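Local atomic coordinates of citrate synthase (Metallosphaera sedula, PDB entry 6ABW), a protein that probably catalyses the condensation of oxaloacetate with acetyl-CoA and water to give citrate and free coenzyme A, a step of the tricarboxylic acid cycle. Residues 85-90 and 136-141; 103-108 and 342-347; 145-150 and 336-341; 288-293 and 329-334. One frame throughout, in Å; residues are numbered along the deposited sequence.

Contact 1. Residues 85-90 and 136-141; sequences YEVPQQ and VARAST
Thr141 donates its hydroxyl proton to the backbone of Tyr85, OG1 to O 2.7 Å, approaching at 123° to the C=O bond and 18° out of the carbonyl plane. Threonine suits the place because it has two unlike branches: with OG1 anti to the carbonyl carbon (chi1 -57°), its CG2 is left to meet CG2 of Val87 tip to tip at 4.0 Å. Ala137 O lies at the edge of the Tyr85 ring, 3.3 Å from CD1 and near the ring plane, and the small Ala137 CB lets the ring settle there. A water links Tyr85 OH to Ser140 OG. Arg138 CG slides past Val87 CG1 at 3.8 Å, while a second water accepts from Arg138 NH2 and donates to Glu86 O, 2.6 Å from that oxygen. NH1 and NE are hydrogen-bonded to Tyr215 OH and Ala84 O, and Tyr119 adds a cation-pi contact. In this mostly helical fold, the turn leading to the Pro88 N-cap of helix 89-97 thus lies against helix 128-151, with Leu115 of helix 104-119 beside Val87 and Phe164 of helix 164-173 against Tyr85 and Ser140.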
loop_
_atom_site.group_PDB
_atom_site.type_symbol
_atom_site.label_atom_id
_atom_site.label_comp_id
_atom_site.label_asym_id
_atom_site.label_seq_id
_atom_site.Cartn_x
_atom_site.Cartn_y
_atom_site.Cartn_z
ATOM N N TYR A 85 -7.498 9.006 20.195
ATOM C CA TYR A 85 -8.434 9.557 19.179
ATOM C C TYR A 85 -7.933 10.802 18.502
ATOM O O TYR A 85 -8.140 10.961 17.313
ATOM C CB TYR A 85 -9.806 9.883 19.765
ATOM C CG TYR A 85 -10.590 8.642 20.133
ATOM C CD1 TYR A 85 -10.864 7.661 19.160
ATOM C CD2 TYR A 85 -11.191 8.522 21.381
ATOM C CE1 TYR A 85 -11.581 6.515 19.475
ATOM C CE2 TYR A 85 -12.012 7.440 21.696
ATOM C CZ TYR A 85 -12.160 6.416 20.762
ATOM O OH TYR A 85 -12.951 5.369 21.091
ATOM N N GLU A 86 -7.332 11.715 19.270
ATOM C CA GLU A 86 -6.857 12.992 18.764
ATOM C C GLU A 86 -5.686 12.757 17.807
ATOM O O GLU A 86 -4.724 12.020 18.108
ATOM C CB GLU A 86 -6.455 14.020 19.911
ATOM C CG GLU A 86 -5.544 13.486 21.048
ATOM C CD GLU A 86 -5.706 14.173 22.475
ATOM O OE1 GLU A 86 -5.520 15.414 22.546
ATOM O OE2 GLU A 86 -5.960 13.470 23.538
ATOM N N VAL A 87 -5.819 13.324 16.606
ATOM C CA VAL A 87 -4.713 13.362 15.626
ATOM C C VAL A 87 -4.382 14.800 15.260
ATOM O O VAL A 87 -5.181 15.659 15.486
ATOM C CB VAL A 87 -5.085 12.569 14.353
ATOM C CG1 VAL A 87 -5.323 11.100 14.780
ATOM C CG2 VAL A 87 -6.304 13.127 13.625
ATOM N N PRO A 88 -3.237 15.036 14.622
ATOM C CA PRO A 88 -2.953 16.440 14.317
ATOM C C PRO A 88 -3.889 16.987 13.311
ATOM O O PRO A 88 -4.409 16.255 12.428
ATOM C CB PRO A 88 -1.524 16.416 13.803
ATOM C CG PRO A 88 -0.968 15.157 14.291
ATOM C CD PRO A 88 -2.094 14.175 14.324
ATOM N N GLN A 89 -4.107 18.286 13.428
ATOM C CA GLN A 89 -4.982 18.999 12.534
ATOM C C GLN A 89 -4.655 18.816 11.041
ATOM O O GLN A 89 -5.579 18.820 10.203
ATOM C CB GLN A 89 -5.092 20.499 12.901
ATOM C CG GLN A 89 -6.431 20.740 13.605
ATOM C CD GLN A 89 -7.609 20.710 12.649
ATOM O OE1 GLN A 89 -7.491 21.113 11.471
ATOM N NE2 GLN A 89 -8.777 20.269 13.149
ATOM N N GLN A 90 -3.380 18.602 10.741
ATOM C CA GLN A 90 -2.933 18.419 9.380
ATOM C C GLN A 90 -3.568 17.165 8.761
ATOM O O GLN A 90 -3.856 17.163 7.568
ATOM C CB GLN A 90 -1.419 18.337 9.314
ATOM C CG GLN A 90 -0.708 19.641 9.623
ATOM C CD GLN A 90 -0.627 20.020 11.090
ATOM O OE1 GLN A 90 -0.825 19.198 12.012
ATOM N NE2 GLN A 90 -0.354 21.284 11.317
ATOM N N VAL A 136 -6.258 1.621 15.866
ATOM C CA VAL A 136 -7.702 1.316 15.797
ATOM C C VAL A 136 -8.541 2.522 16.242
ATOM O O VAL A 136 -9.515 2.906 15.588
ATOM C CB VAL A 136 -8.058 0.049 16.603
ATOM C CG1 VAL A 136 -9.571 -0.050 16.730
ATOM C CG2 VAL A 136 -7.481 -1.160 15.850
ATOM N N ALA A 137 -8.133 3.163 17.324
ATOM C CA ALA A 137 -8.736 4.440 17.679
ATOM C C ALA A 137 -8.701 5.504 16.645
ATOM O O ALA A 137 -9.694 6.232 16.376
ATOM C CB ALA A 137 -8.012 4.968 18.916
ATOM N N ARG A 138 -7.548 5.651 16.042
ATOM C CA ARG A 138 -7.371 6.654 15.011
ATOM C C ARG A 138 -8.145 6.328 13.714
ATOM O O ARG A 138 -8.558 7.218 13.017
ATOM C CB ARG A 138 -5.895 6.878 14.770
ATOM C CG ARG A 138 -5.271 7.543 16.006
ATOM C CD ARG A 138 -3.786 7.487 16.034
ATOM N NE ARG A 138 -3.353 8.148 17.260
ATOM C CZ ARG A 138 -2.141 8.075 17.803
ATOM N NH1 ARG A 138 -1.196 7.302 17.329
ATOM N NH2 ARG A 138 -1.897 8.772 18.931
ATOM N N ALA A 139 -8.384 5.036 13.471
ATOM C CA ALA A 139 -9.292 4.599 12.397
ATOM C C ALA A 139 -10.677 5.140 12.607
ATOM O O ALA A 139 -11.312 5.592 11.658
ATOM C CB ALA A 139 -9.286 3.089 12.222
ATOM N N SER A 140 -11.121 5.160 13.865
ATOM C CA SER A 140 -12.407 5.782 14.221
ATOM C C SER A 140 -12.433 7.267 13.855
ATOM O O SER A 140 -13.367 7.756 13.173
ATOM C CB SER A 140 -12.675 5.556 15.737
ATOM O OG SER A 140 -13.874 6.164 16.092
ATOM N N THR A 141 -11.397 7.987 14.258
ATOM C CA THR A 141 -11.301 9.400 13.926
ATOM C C THR A 141 -11.311 9.681 12.434
ATOM O O THR A 141 -12.020 10.549 11.953
ATOM C CB THR A 141 -10.042 9.945 14.558
ATOM O OG1 THR A 141 -10.095 9.709 15.988
ATOM C CG2 THR A 141 -9.901 11.458 14.309
HETATM O O HOH W 1 -14.608 5.487 18.620
HETATM O O HOH W 2 -3.556 10.952 20.171
#

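Contact 2. Residues 103-108 and 342-347; sequences DAVGMM and FTSLFA
Met108 and Ala347 make one of two apolar pairs here: the thioether chain bends at its last torsion (chi3 58°), bringing CE to 3.7 Å from Ala347 CB. Val105 and Thr343 make the other, CG2 to CG2, also 3.7 Å. Threonine is apt because its methyl faces the valine while OG1 serves Glu235 and Gly232 N. The second kind of contact is packing around a hydroxyl. Ser344 OG sits 3.3 Å from Ala104 CB and 3.6 Å from Met108 SD, and forms no hydrogen bond across the interface. Val105 N, 3.5 Å from that oxygen, is badly angled for it and instead donates to Asp103 OD1 at 2.9 Å, the N-cap bond that starts helix 104-119. A serine in place of Met108 would probably leave Ala347 CB without its methyl neighbour and open a gap beside Ser344. With the small Ala104, Ser344 and Ala347 along the seam, the segment axes lie 9.1 Å apart, inclined at 40°. Around this buried helix pair, Val146 and Val143 of helix 128-151 press on Ala104 and Met108, and helix 214-225 closes in with Leu222 on Met108 and Ala347 and Leu225 on Thr343.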
loop_
_atom_site.group_PDB
_atom_site.type_symbol
_atom_site.label_atom_id
_atom_site.label_comp_id
_atom_site.label_asym_id
_atom_site.label_seq_id
_atom_site.Cartn_x
_atom_site.Cartn_y
_atom_site.Cartn_z
ATOM N N ASP A 103 -13.561 8.571 -3.635
ATOM C CA ASP A 103 -13.861 7.292 -2.994
ATOM C C ASP A 103 -13.452 7.362 -1.489
ATOM O O ASP A 103 -12.342 7.796 -1.158
ATOM C CB ASP A 103 -13.088 6.214 -3.710
ATOM C CG ASP A 103 -13.428 4.823 -3.213
ATOM O OD1 ASP A 103 -13.527 4.604 -2.010
ATOM O OD2 ASP A 103 -13.625 3.916 -4.045
ATOM N N ALA A 104 -14.358 6.996 -0.591
ATOM C CA ALA A 104 -14.085 7.106 0.825
ATOM C C ALA A 104 -12.878 6.245 1.271
ATOM O O ALA A 104 -12.135 6.664 2.107
ATOM C CB ALA A 104 -15.331 6.778 1.625
ATOM N N VAL A 105 -12.692 5.052 0.696
ATOM C CA VAL A 105 -11.575 4.226 1.054
ATOM C C VAL A 105 -10.247 4.918 0.660
ATOM O O VAL A 105 -9.263 4.848 1.404
ATOM C CB VAL A 105 -11.727 2.823 0.432
ATOM C CG1 VAL A 105 -10.428 1.979 0.617
ATOM C CG2 VAL A 105 -12.913 2.168 1.086
ATOM N N GLY A 106 -10.248 5.648 -0.467
ATOM C CA GLY A 106 -9.124 6.448 -0.939
ATOM C C GLY A 106 -8.788 7.593 0.017
ATOM O O GLY A 106 -7.615 7.898 0.289
ATOM N N MET A 107 -9.819 8.236 0.536
ATOM C CA MET A 107 -9.600 9.246 1.545
ATOM C C MET A 107 -8.977 8.645 2.818
ATOM O O MET A 107 -8.068 9.216 3.430
ATOM C CB MET A 107 -10.930 9.937 1.841
ATOM C CG MET A 107 -11.499 10.613 0.624
ATOM S SD MET A 107 -13.117 11.398 0.927
ATOM C CE MET A 107 -12.648 12.557 2.089
ATOM N N MET A 108 -9.459 7.481 3.246
ATOM C CA MET A 108 -8.829 6.771 4.333
ATOM C C MET A 108 -7.365 6.453 4.044
ATOM O O MET A 108 -6.539 6.547 4.923
ATOM C CB MET A 108 -9.561 5.455 4.654
ATOM C CG MET A 108 -10.972 5.558 5.128
ATOM S SD MET A 108 -11.586 3.880 5.566
ATOM C CE MET A 108 -10.551 3.292 6.749
ATOM N N PHE A 342 -19.997 2.328 3.011
ATOM C CA PHE A 342 -20.054 0.981 3.556
ATOM C C PHE A 342 -18.711 0.198 3.603
ATOM O O PHE A 342 -18.406 -0.463 4.590
ATOM C CB PHE A 342 -21.112 0.152 2.852
ATOM C CG PHE A 342 -22.553 0.615 3.008
ATOM C CD1 PHE A 342 -22.929 1.570 3.889
ATOM C CD2 PHE A 342 -23.523 -0.034 2.241
ATOM C CE1 PHE A 342 -24.290 1.941 3.965
ATOM C CE2 PHE A 342 -24.854 0.290 2.308
ATOM C CZ PHE A 342 -25.243 1.295 3.191
ATOM N N THR A 343 -17.922 0.308 2.542
ATOM C CA THR A 343 -16.639 -0.355 2.529
ATOM C C THR A 343 -15.667 0.284 3.558
ATOM O O THR A 343 -14.816 -0.412 4.088
ATOM C CB THR A 343 -16.063 -0.452 1.102
ATOM O OG1 THR A 343 -16.936 -1.348 0.373
ATOM C CG2 THR A 343 -14.666 -1.069 1.108
ATOM N N SER A 344 -15.762 1.605 3.782
ATOM C CA SER A 344 -14.979 2.283 4.815
ATOM C C SER A 344 -15.324 1.782 6.217
ATOM O O SER A 344 -14.434 1.673 7.090
ATOM C CB SER A 344 -15.142 3.824 4.724
ATOM O OG SER A 344 -14.504 4.278 3.566
ATOM N N LEU A 345 -16.598 1.425 6.435
ATOM C CA LEU A 345 -17.056 0.865 7.712
ATOM C C LEU A 345 -16.542 -0.541 7.908
ATOM O O LEU A 345 -16.119 -0.917 8.999
ATOM C CB LEU A 345 -18.577 0.940 7.874
ATOM C CG LEU A 345 -19.095 2.364 7.899
ATOM C CD1 LEU A 345 -20.586 2.378 7.517
ATOM C CD2 LEU A 345 -18.863 2.918 9.304
ATOM N N PHE A 346 -16.544 -1.321 6.837
ATOM C CA PHE A 346 -15.827 -2.578 6.804
ATOM C C PHE A 346 -14.361 -2.368 7.222
ATOM O O PHE A 346 -13.813 -3.123 8.075
ATOM C CB PHE A 346 -15.923 -3.243 5.388
ATOM C CG PHE A 346 -14.970 -4.375 5.166
ATOM C CD1 PHE A 346 -15.341 -5.686 5.491
ATOM C CD2 PHE A 346 -13.718 -4.152 4.690
ATOM C CE1 PHE A 346 -14.457 -6.734 5.288
ATOM C CE2 PHE A 346 -12.796 -5.187 4.531
ATOM C CZ PHE A 346 -13.157 -6.476 4.856
ATOM N N ALA A 347 -13.696 -1.415 6.583
ATOM C CA ALA A 347 -12.276 -1.177 6.819
ATOM C C ALA A 347 -12.022 -0.806 8.301
ATOM O O ALA A 347 -11.042 -1.214 8.881
ATOM C CB ALA A 347 -11.737 -0.094 5.893
#

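Contact 3. Residues 145-150 and 336-341; sequences NVLRAK and GFPVYM
Leu147 and Lys150, on helix 128-151, pack against the connection that joins helix 325-335 to helix 342-365: a Schellman motif at Gly336, whose positive phi suits a residue without CB, then a short 3-10 turn at 339-341. Leu147 has CG anti to its own N (chi1 162°), which spreads its two methyls over the connection. CD1 reaches Pro338 CD at 3.6 Å, and CD2 crosses to the Phe337 ring, 4.0 Å from CE1. Tyr340 holds CG between its backbone N and carbonyl carbon (chi1 61°), a less common choice that slots the ring between Pro338 CB on one face and the Lys150 chain on the other. That lysine folds at its last two torsions, laying CE over the ring, 3.6 Å from the centroid, in a CH-pi contact. Its NZ stands 4.7 Å from the same centroid and only 15° off the normal, a cation-pi arrangement, and is hydrogen-bonded to Ser102 O. Were Tyr340 an alanine, the lysine methylenes would probably lose the surface they lie on, and Glu151 OE1 the hydroxyl it bonds. Methionine's flexibility suits the next position: Met341 bends at chi2 and chi3 to lie against Leu147, so that its SD lies 3.8 Å from Leu147 CA and its CE 3.9 Å from Leu147 CB.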
loop_
_atom_site.group_PDB
_atom_site.type_symbol
_atom_site.label_atom_id
_atom_site.label_comp_id
_atom_site.label_asym_id
_atom_site.label_seq_id
_atom_site.Cartn_x
_atom_site.Cartn_y
_atom_site.Cartn_z
ATOM N N ASN A 145 -14.459 11.408 10.113
ATOM C CA ASN A 145 -14.112 12.633 9.402
ATOM C C ASN A 145 -14.215 12.541 7.890
ATOM O O ASN A 145 -14.521 13.493 7.214
ATOM C CB ASN A 145 -12.822 13.209 9.938
ATOM C CG ASN A 145 -13.077 13.892 11.282
ATOM O OD1 ASN A 145 -13.801 14.890 11.336
ATOM N ND2 ASN A 145 -12.666 13.229 12.370
ATOM N N VAL A 146 -14.014 11.303 7.354
ATOM C CA VAL A 146 -14.253 11.049 5.956
ATOM C C VAL A 146 -15.746 11.244 5.648
ATOM O O VAL A 146 -16.140 11.896 4.678
ATOM C CB VAL A 146 -13.719 9.637 5.570
ATOM C CG1 VAL A 146 -14.265 9.160 4.203
ATOM C CG2 VAL A 146 -12.198 9.635 5.511
ATOM N N LEU A 147 -16.611 10.728 6.501
ATOM C CA LEU A 147 -18.042 10.920 6.312
ATOM C C LEU A 147 -18.367 12.416 6.339
ATOM O O LEU A 147 -19.132 12.949 5.463
ATOM C CB LEU A 147 -18.824 10.136 7.381
ATOM C CG LEU A 147 -20.296 10.647 7.527
ATOM C CD1 LEU A 147 -21.056 10.283 6.292
ATOM C CD2 LEU A 147 -20.885 10.043 8.796
ATOM N N ARG A 148 -17.830 13.073 7.361
ATOM C CA ARG A 148 -18.190 14.457 7.589
ATOM C C ARG A 148 -17.660 15.405 6.481
ATOM O O ARG A 148 -18.360 16.296 5.988
ATOM C CB ARG A 148 -17.792 14.841 8.986
ATOM C CG ARG A 148 -18.691 14.180 10.026
ATOM C CD ARG A 148 -18.225 14.498 11.431
ATOM N NE ARG A 148 -18.565 15.868 11.819
ATOM C CZ ARG A 148 -19.755 16.259 12.279
ATOM N NH1 ARG A 148 -19.939 17.535 12.531
ATOM N NH2 ARG A 148 -20.796 15.423 12.397
ATOM N N ALA A 149 -16.449 15.169 6.009
ATOM C CA ALA A 149 -15.966 15.833 4.812
ATOM C C ALA A 149 -16.817 15.672 3.592
ATOM O O ALA A 149 -17.120 16.646 2.877
ATOM C CB ALA A 149 -14.538 15.490 4.507
ATOM N N LYS A 150 -17.218 14.437 3.322
ATOM C CA LYS A 150 -18.014 14.163 2.141
ATOM C C LYS A 150 -19.416 14.822 2.250
ATOM O O LYS A 150 -19.955 15.265 1.237
ATOM C CB LYS A 150 -18.089 12.669 1.870
ATOM C CG LYS A 150 -16.782 12.114 1.333
ATOM C CD LYS A 150 -16.846 10.589 1.119
ATOM C CE LYS A 150 -17.644 10.169 -0.109
ATOM N NZ LYS A 150 -17.260 10.739 -1.436
ATOM N N GLY A 336 -27.593 5.640 9.825
ATOM C CA GLY A 336 -27.418 6.986 9.227
ATOM C C GLY A 336 -26.280 7.113 8.256
ATOM O O GLY A 336 -26.001 8.204 7.784
ATOM N N PHE A 337 -25.618 5.987 7.926
ATOM C CA PHE A 337 -24.491 6.095 7.024
ATOM C C PHE A 337 -24.965 6.029 5.593
ATOM O O PHE A 337 -25.728 5.151 5.238
ATOM C CB PHE A 337 -23.431 5.024 7.278
ATOM C CG PHE A 337 -22.706 5.176 8.595
ATOM C CD1 PHE A 337 -21.636 6.087 8.721
ATOM C CD2 PHE A 337 -23.010 4.409 9.666
ATOM C CE1 PHE A 337 -20.994 6.252 9.910
ATOM C CE2 PHE A 337 -22.320 4.532 10.865
ATOM C CZ PHE A 337 -21.339 5.487 11.013
ATOM N N PRO A 338 -24.456 6.933 4.742
ATOM C CA PRO A 338 -24.761 6.745 3.337
ATOM C C PRO A 338 -24.076 5.490 2.746
ATOM O O PRO A 338 -23.004 5.085 3.223
ATOM C CB PRO A 338 -24.276 8.037 2.688
ATOM C CG PRO A 338 -23.794 8.908 3.781
ATOM C CD PRO A 338 -23.725 8.181 5.052
ATOM N N VAL A 339 -24.581 5.052 1.610
ATOM C CA VAL A 339 -24.058 3.885 0.921
ATOM C C VAL A 339 -22.533 4.055 0.612
ATOM O O VAL A 339 -21.751 3.118 0.687
ATOM C CB VAL A 339 -24.830 3.590 -0.364
ATOM C CG1 VAL A 339 -24.207 2.414 -1.135
ATOM C CG2 VAL A 339 -26.288 3.243 0.001
ATOM N N TYR A 340 -22.103 5.257 0.307
ATOM C CA TYR A 340 -20.707 5.475 -0.057
ATOM C C TYR A 340 -19.719 5.161 1.074
ATOM O O TYR A 340 -18.506 5.138 0.835
ATOM C CB TYR A 340 -20.419 6.885 -0.658
ATOM C CG TYR A 340 -20.697 8.076 0.225
ATOM C CD1 TYR A 340 -19.924 8.337 1.342
ATOM C CD2 TYR A 340 -21.724 8.994 -0.095
ATOM C CE1 TYR A 340 -20.145 9.444 2.140
ATOM C CE2 TYR A 340 -21.967 10.090 0.723
ATOM C CZ TYR A 340 -21.173 10.324 1.809
ATOM O OH TYR A 340 -21.397 11.402 2.636
ATOM N N MET A 341 -20.199 4.998 2.284
ATOM C CA MET A 341 -19.373 4.722 3.424
ATOM C C MET A 341 -19.264 3.234 3.688
ATOM O O MET A 341 -18.490 2.900 4.580
ATOM C CB MET A 341 -19.910 5.369 4.720
ATOM C CG MET A 341 -19.785 6.898 4.771
ATOM S SD MET A 341 -18.127 7.516 4.566
ATOM C CE MET A 341 -17.309 6.868 5.999
#

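Contact 4. Residues 288-293 and 329-334; sequences KVISER and GVVFYA
Ser291 and Ala334 bring the two backbones together, their CA atoms 5.2 Å apart, where helices 278-292 and 325-335 run in broadly the same direction. Their segment axes come within 8.9 Å and cross at 39°, a close approach that small residues at the crossing allow. Ala334 is central: its CB receives Ile290 CD1 at 3.6 Å and Ser291 OG at 3.7 Å. Ile290 has chi1 59°, with CG1 flanked by both backbone neighbours of CA, which turns CD1 across the interface to Ala334 and onward to Val331, where Ile290 CD1 lies 4.2 Å from Val331 CG1. Isoleucine's length suits this reach. Ser291 OG touches Val330 CG1 at 3.6 Å; although it meets only carbon there, the buried hydroxyl is satisfied by a hydrogen bond to Ala287 O, one turn back in its own helix. No hydrogen bond crosses between the two segments, where the contact is van der Waals packing. Val330 and Val331 extend the packing along helix 278-292 to Ala287, and Val331 also reaches Phe283. On the flanks, Ala184 of helix 179-191 backs Ile290, and Phe301 of helix 295-315 lies on Ser291.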
loop_
_atom_site.group_PDB
_atom_site.type_symbol
_atom_site.label_atom_id
_atom_site.label_comp_id
_atom_site.label_asym_id
_atom_site.label_seq_id
_atom_site.Cartn_x
_atom_site.Cartn_y
_atom_site.Cartn_z
ATOM N N LYS A 288 -33.088 -5.576 11.983
ATOM C CA LYS A 288 -34.516 -5.581 12.329
ATOM C C LYS A 288 -34.870 -4.529 13.384
ATOM O O LYS A 288 -35.624 -3.615 13.160
ATOM C CB LYS A 288 -34.889 -6.969 12.833
ATOM C CG LYS A 288 -36.357 -7.035 13.243
ATOM C CD LYS A 288 -36.971 -8.387 12.965
ATOM C CE LYS A 288 -38.484 -8.238 13.114
ATOM N NZ LYS A 288 -39.101 -9.563 12.884
ATOM N N VAL A 289 -34.187 -4.577 14.490
ATOM C CA VAL A 289 -34.364 -3.582 15.539
ATOM C C VAL A 289 -34.267 -2.106 15.119
ATOM O O VAL A 289 -35.208 -1.298 15.245
ATOM C CB VAL A 289 -33.276 -3.834 16.616
ATOM C CG1 VAL A 289 -33.549 -2.966 17.845
ATOM C CG2 VAL A 289 -33.159 -5.328 16.938
ATOM N N ILE A 290 -33.109 -1.729 14.584
ATOM C CA ILE A 290 -32.880 -0.330 14.309
ATOM C C ILE A 290 -33.528 0.168 13.020
ATOM O O ILE A 290 -33.700 1.377 12.845
ATOM C CB ILE A 290 -31.355 0.020 14.310
ATOM C CG1 ILE A 290 -30.603 -0.805 13.270
ATOM C CG2 ILE A 290 -30.766 -0.240 15.686
ATOM C CD1 ILE A 290 -29.207 -0.307 13.046
ATOM N N SER A 291 -33.888 -0.745 12.103
ATOM C CA SER A 291 -34.534 -0.314 10.855
ATOM C C SER A 291 -35.946 0.189 11.027
ATOM O O SER A 291 -36.411 1.007 10.213
ATOM C CB SER A 291 -34.555 -1.449 9.853
ATOM O OG SER A 291 -33.197 -1.623 9.423
ATOM N N GLU A 292 -36.613 -0.327 12.049
ATOM C CA GLU A 292 -38.054 -0.092 12.216
ATOM C C GLU A 292 -38.332 1.362 12.540
ATOM O O GLU A 292 -39.313 1.912 12.075
ATOM C CB GLU A 292 -38.653 -1.034 13.277
ATOM C CG GLU A 292 -38.574 -2.555 12.969
ATOM C CD GLU A 292 -38.655 -2.982 11.473
ATOM O OE1 GLU A 292 -39.778 -3.012 10.924
ATOM O OE2 GLU A 292 -37.621 -3.333 10.832
ATOM N N ARG A 293 -37.413 1.988 13.263
ATOM C CA ARG A 293 -37.556 3.376 13.692
ATOM C C ARG A 293 -37.301 4.480 12.631
ATOM O O ARG A 293 -37.304 5.665 12.978
ATOM C CB ARG A 293 -36.608 3.639 14.875
ATOM C CG ARG A 293 -36.766 2.746 16.109
ATOM C CD ARG A 293 -36.529 3.564 17.382
ATOM N NE ARG A 293 -35.766 2.898 18.446
ATOM C CZ ARG A 293 -34.428 2.822 18.552
ATOM N NH1 ARG A 293 -33.589 3.322 17.630
ATOM N NH2 ARG A 293 -33.916 2.207 19.607
ATOM N N GLY A 329 -25.147 -3.586 4.954
ATOM C CA GLY A 329 -25.592 -2.342 4.443
ATOM C C GLY A 329 -26.884 -1.849 5.067
ATOM O O GLY A 329 -27.054 -0.655 5.376
ATOM N N VAL A 330 -27.841 -2.744 5.255
ATOM C CA VAL A 330 -29.062 -2.415 5.955
ATOM C C VAL A 330 -28.785 -1.859 7.351
ATOM O O VAL A 330 -29.384 -0.870 7.727
ATOM C CB VAL A 330 -30.069 -3.585 6.011
ATOM C CG1 VAL A 330 -31.359 -3.135 6.745
ATOM C CG2 VAL A 330 -30.400 -4.020 4.591
ATOM N N VAL A 331 -27.906 -2.472 8.120
ATOM C CA VAL A 331 -27.488 -1.975 9.430
ATOM C C VAL A 331 -26.849 -0.597 9.291
ATOM O O VAL A 331 -27.253 0.369 9.970
ATOM C CB VAL A 331 -26.542 -2.957 10.132
ATOM C CG1 VAL A 331 -25.990 -2.380 11.401
ATOM C CG2 VAL A 331 -27.269 -4.251 10.489
ATOM N N PHE A 332 -25.892 -0.466 8.391
ATOM C CA PHE A 332 -25.200 0.822 8.277
ATOM C C PHE A 332 -26.117 1.963 7.841
ATOM O O PHE A 332 -26.078 3.101 8.404
ATOM C CB PHE A 332 -24.018 0.720 7.304
ATOM C CG PHE A 332 -22.957 -0.263 7.690
ATOM C CD1 PHE A 332 -22.523 -0.434 8.999
ATOM C CD2 PHE A 332 -22.333 -1.018 6.648
ATOM C CE1 PHE A 332 -21.529 -1.316 9.302
ATOM C CE2 PHE A 332 -21.312 -1.900 7.011
ATOM C CZ PHE A 332 -20.927 -1.968 8.323
ATOM N N TYR A 333 -26.981 1.663 6.904
ATOM C CA TYR A 333 -27.978 2.650 6.446
ATOM C C TYR A 333 -28.911 3.070 7.574
ATOM O O TYR A 333 -29.148 4.272 7.742
ATOM C CB TYR A 333 -28.799 2.067 5.288
ATOM C CG TYR A 333 -29.592 3.112 4.581
ATOM C CD1 TYR A 333 -29.019 3.908 3.622
ATOM C CD2 TYR A 333 -30.919 3.352 4.948
ATOM C CE1 TYR A 333 -29.786 4.867 2.957
ATOM C CE2 TYR A 333 -31.673 4.316 4.324
ATOM C CZ TYR A 333 -31.107 5.071 3.347
ATOM O OH TYR A 333 -31.898 6.013 2.728
ATOM N N ALA A 334 -29.365 2.109 8.359
ATOM C CA ALA A 334 -30.328 2.358 9.458
ATOM C C ALA A 334 -29.649 3.232 10.537
ATOM O O ALA A 334 -30.297 3.998 11.208
ATOM C CB ALA A 334 -30.746 1.029 10.032
#

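In the fold
Contacts 2 and 3, with centres about 9 Å apart, meet where Ala104 CB packs on Val146 CG1 at 3.7 Å. Contact 3 joins contact 4 through a probable hydrogen bond from Phe337 N to Phe332 O, 3.0 Å, and Phe342 packs its CZ on Gly329 O at 3.4 Å, tying contact 2 to contact 4. Contact 1 shares helix 128-151 with contact 3, centres about 16 Å apart, and lies away from the active site. Contact 2 comes nearer: the Thr343 side chain is about 8 Å from that of Asp325, a predicted active-site residue, and about 7 Å from the bound acetyl-CoA. For Val330 of contact 4 those distances are about 10 and 13 Å.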